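Probable peptidyl-prolyl cis-trans isomerase (Mimivirus, PDB 2OSE) probably catalyses cis-trans isomerisation of peptidyl-prolyl bonds and may bind cyclosporin A, as a homotrimeric cyclophilin. Local coordinates at residues A[83-86]-A[87-90]; A[74-77]-A[78-81]. One frame throughout, in Å; residues are numbered along the deposited sequence.

Contact 1. Residues A[83-86]-A[87-90]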
# COMPACT_ATOMS: atom_id res chain seq x y z
N ASN A 83 2.81 -9.91 2.08
CA ASN A 83 3.39 -9.62 0.78
C ASN A 83 3.16 -10.90 0.02
O ASN A 83 3.53 -12.00 0.52
CB ASN A 83 4.92 -9.38 0.88
CG ASN A 83 5.29 -7.94 1.25
OD1 ASN A 83 5.85 -7.22 0.43
ND2 ASN A 83 5.01 -7.53 2.49
N VAL A 84 2.50 -10.79 -1.14
CA VAL A 84 2.13 -11.93 -1.97
C VAL A 84 2.36 -11.54 -3.40
O VAL A 84 2.09 -10.37 -3.80
CB VAL A 84 0.67 -12.44 -1.73
CG1 VAL A 84 0.44 -12.84 -0.26
CG2 VAL A 84 -0.39 -11.41 -2.22
N LEU A 85 2.90 -12.47 -4.18
CA LEU A 85 3.26 -12.20 -5.56
C LEU A 85 2.98 -13.42 -6.41
O LEU A 85 3.66 -14.46 -6.26
CB LEU A 85 4.73 -11.76 -5.66
CG LEU A 85 5.18 -11.34 -7.07
CD1 LEU A 85 4.35 -10.13 -7.55
CD2 LEU A 85 6.71 -11.09 -7.19
N HIS A 86 1.96 -13.31 -7.28
CA HIS A 86 1.55 -14.37 -8.22
C HIS A 86 2.74 -15.00 -8.91
O HIS A 86 3.65 -14.29 -9.40
CB HIS A 86 0.50 -13.82 -9.23
CG HIS A 86 0.02 -14.82 -10.24
ND1 HIS A 86 -0.90 -15.81 -9.95
CD2 HIS A 86 0.27 -14.93 -11.57
CE1 HIS A 86 -1.14 -16.53 -11.04
NE2 HIS A 86 -0.45 -16.01 -12.04
N ASN A 87 2.76 -16.33 -8.96
CA ASN A 87 3.82 -17.12 -9.63
C ASN A 87 5.19 -16.97 -8.97
O ASN A 87 6.21 -17.37 -9.55
CB ASN A 87 3.97 -16.79 -11.13
CG ASN A 87 2.87 -17.37 -11.98
OD1 ASN A 87 2.71 -16.98 -13.15
ND2 ASN A 87 2.12 -18.30 -11.43
N ASN A 88 5.21 -16.40 -7.77
CA ASN A 88 6.48 -16.17 -7.08
C ASN A 88 6.48 -16.65 -5.64
O ASN A 88 7.05 -17.72 -5.37
CB ASN A 88 6.94 -14.70 -7.16
CG ASN A 88 7.39 -14.34 -8.53
OD1 ASN A 88 8.60 -14.35 -8.85
ND2 ASN A 88 6.41 -14.03 -9.39
N TYR A 89 5.83 -15.91 -4.75
CA TYR A 89 5.94 -16.19 -3.29
C TYR A 89 4.81 -15.62 -2.47
O TYR A 89 4.05 -14.76 -2.94
CB TYR A 89 7.28 -15.67 -2.71
CG TYR A 89 7.59 -14.20 -3.06
CD1 TYR A 89 6.90 -13.16 -2.44
CD2 TYR A 89 8.60 -13.89 -3.98
CE1 TYR A 89 7.19 -11.80 -2.77
CE2 TYR A 89 8.89 -12.52 -4.32
CZ TYR A 89 8.17 -11.52 -3.71
OH TYR A 89 8.44 -10.20 -4.03
N ILE A 90 4.73 -16.10 -1.23
CA ILE A 90 3.90 -15.45 -0.21
C ILE A 90 4.82 -15.23 1.00
O ILE A 90 5.78 -15.97 1.18
CB ILE A 90 2.68 -16.31 0.19
CG1 ILE A 90 3.12 -17.69 0.68
CG2 ILE A 90 1.67 -16.41 -0.98
CD1 ILE A 90 1.95 -18.54 1.14

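Contact 2. Residues A[74-77]-A[78-81]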
# COMPACT_ATOMS: atom_id res chain seq x y z
N ARG A 74 3.77 -15.72 21.87
CA ARG A 74 4.35 -15.55 20.53
C ARG A 74 3.98 -16.74 19.64
O ARG A 74 4.49 -17.84 19.85
CB ARG A 74 5.88 -15.46 20.62
CG ARG A 74 6.47 -14.24 21.34
CD ARG A 74 7.97 -14.16 21.05
NE ARG A 74 8.68 -13.17 21.87
CZ ARG A 74 9.35 -13.45 22.99
NH1 ARG A 74 9.42 -14.70 23.45
NH2 ARG A 74 9.96 -12.47 23.67
N THR A 75 3.08 -16.53 18.67
CA THR A 75 2.67 -17.56 17.71
C THR A 75 2.51 -17.01 16.29
O THR A 75 2.30 -15.82 16.09
CB THR A 75 1.37 -18.29 18.17
OG1 THR A 75 0.99 -19.25 17.19
CG2 THR A 75 0.22 -17.32 18.35
N TYR A 76 2.64 -17.90 15.30
CA TYR A 76 2.35 -17.55 13.92
C TYR A 76 0.85 -17.56 13.70
O TYR A 76 0.38 -17.02 12.74
CB TYR A 76 3.03 -18.55 12.98
CG TYR A 76 4.47 -18.26 12.66
CD1 TYR A 76 4.86 -16.97 12.23
CD2 TYR A 76 5.45 -19.25 12.75
CE1 TYR A 76 6.19 -16.69 11.92
CE2 TYR A 76 6.77 -18.98 12.45
CZ TYR A 76 7.14 -17.69 12.02
OH TYR A 76 8.45 -17.40 11.68
N GLU A 77 0.10 -18.20 14.60
CA GLU A 77 -1.35 -18.32 14.49
C GLU A 77 -1.96 -16.91 14.46
O GLU A 77 -1.71 -16.11 15.35
CB GLU A 77 -1.95 -19.18 15.61
CG GLU A 77 -3.52 -19.23 15.53
CD GLU A 77 -4.18 -20.23 16.47
OE1 GLU A 77 -3.52 -20.84 17.34
OE2 GLU A 77 -5.41 -20.43 16.31
N GLY A 78 -2.68 -16.61 13.38
CA GLY A 78 -3.33 -15.32 13.22
C GLY A 78 -2.58 -14.36 12.32
O GLY A 78 -3.16 -13.40 11.83
N CYS A 79 -1.29 -14.63 12.09
CA CYS A 79 -0.49 -13.82 11.16
C CYS A 79 -1.08 -13.79 9.76
O CYS A 79 -1.54 -14.82 9.23
CB CYS A 79 0.92 -14.37 11.04
SG CYS A 79 1.90 -14.04 12.47
N LYS A 80 -1.07 -12.60 9.16
CA LYS A 80 -1.51 -12.43 7.78
C LYS A 80 -0.34 -12.66 6.82
O LYS A 80 0.82 -12.47 7.19
CB LYS A 80 -2.07 -11.02 7.54
CG LYS A 80 -3.20 -10.62 8.52
CD LYS A 80 -3.83 -9.27 8.14
CE LYS A 80 -4.97 -8.91 9.13
NZ LYS A 80 -5.38 -7.47 8.91
N PHE A 81 -0.66 -13.09 5.60
CA PHE A 81 0.33 -13.12 4.55
C PHE A 81 0.34 -11.72 3.97
O PHE A 81 -0.63 -11.32 3.31
CB PHE A 81 0.03 -14.23 3.52
CG PHE A 81 0.33 -15.60 4.05
CD1 PHE A 81 1.63 -16.13 3.96
CD2 PHE A 81 -0.63 -16.32 4.73
CE1 PHE A 81 1.94 -17.39 4.51
CE2 PHE A 81 -0.35 -17.59 5.27
CZ PHE A 81 0.94 -18.12 5.15

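Contact 1. Residues A[83-86]-A[87-90]
A tight beta hairpin with a classic bulge is formed where L85, on the strand 83-85, faces both N88 and Y89 at the start of the returning strand 89-92. The bulge is defined by L85 O, which accepts from two successive amides: Y89 N lies at 3.0 Å in the carbonyl plane, whereas N88 N, at 2.9 Å, is tilted 29° from it. L85 N completes the antiparallel hydrogen-bonded pair by donating to Y89 O over 2.8 Å, with an angle of 156° at the hydrogen. At the reversal the N88 amide adds a side-chain clamp: ND2 donates to H86 O at 2.8 Å, and that oxygen lies close to the amide plane. N88 OD1 is bonded in turn to V159 N, so both ends of the amide are engaged and its rotation is fixed. The hairpin belongs to the antiparallel sheet of the cyclophilin fold, with strand 89-92 paired on to strand 147-150. On the face shared by L85 and Y89, the leucine CB sits over the tyrosine ring, 4.0 Å from its centroid and offset toward the rim, a CH-pi contact. The ring gets there because Y89 CG stands between its backbone N and carbonyl carbon (chi1 51°), which folds the ring back across the leucine; L85 CD2 reaches both Y89 CZ and the N88 amide. The other face carries the non-hydrogen-bonded pair V84 and I90, whose CG1 and CG2 methyls meet at 3.8 Å. The H86 ring is held by N184, whose backbone O accepts from H86 ND1 while its side-chain OD1 accepts from N87 N. Y89 also packs on A191 of a second subunit.

Contact 2. Residues A[74-77]-A[78-81]
G78 and C79 close a type II beta turn on Y76, the start of the four-residue reversal Y76-C79. G78 comes first, in the third position of the turn, with a positive phi of 101°; a CB at this backbone setting would be jammed against E77 O, so the glycine is required by the geometry itself. E77 touches it from the preceding corner, its CB and CG lying beside G78 N, and the glutamate chain is extended beyond CG. C79 follows and supplies the closing bond: its N donates to Y76 O over 3.0 Å, and the approach comes from above the carbonyl plane. The C79 side chain points back into the turn, its CB only 3.2 Å from that same Y76 O. With SG anti to the carbonyl carbon (chi1 -73°), the sulfur reaches the edge of the Y76 ring, near the ring plane and 4.2 Å from CD1. The turn lies in the loop between helix 41-52 and strand 83-85 of the cyclophilin fold, and an ST turn overlaps its start: T75 OG1 accepts from E77 N at 2.9 Å, nearly straight at 164°, which ties the first corner down. Y76 is buried, its OH bonded to S145 O and its ring meeting F147 edge-to-face. The backbones of G78 and C79 both bond to I200 of strand 198-205, and that of F81 bonds to F198. The F81 side chain packs on F198 and I200.

How the contacts relate
Both contacts are reversals of a continuous chain, in series, and their centres lie about 18 Å apart. Contact 1 joins two sheet strands and is partly buried, with a flank against a second subunit; contact 2 belongs to a loop, touches no other chain, and combines the buried Y76 and C79 with the exposed E77 and G78. Their chemistry differs accordingly: 83-90 is held by several backbone bonds and an asparagine clamp, whereas a single backbone bond crosses between 74-77 and 78-81, and glycine takes the corner where a CB would clash with E77 O. The two meet directly where I90 CD1 packs on F81 CE1 at 3.6 Å.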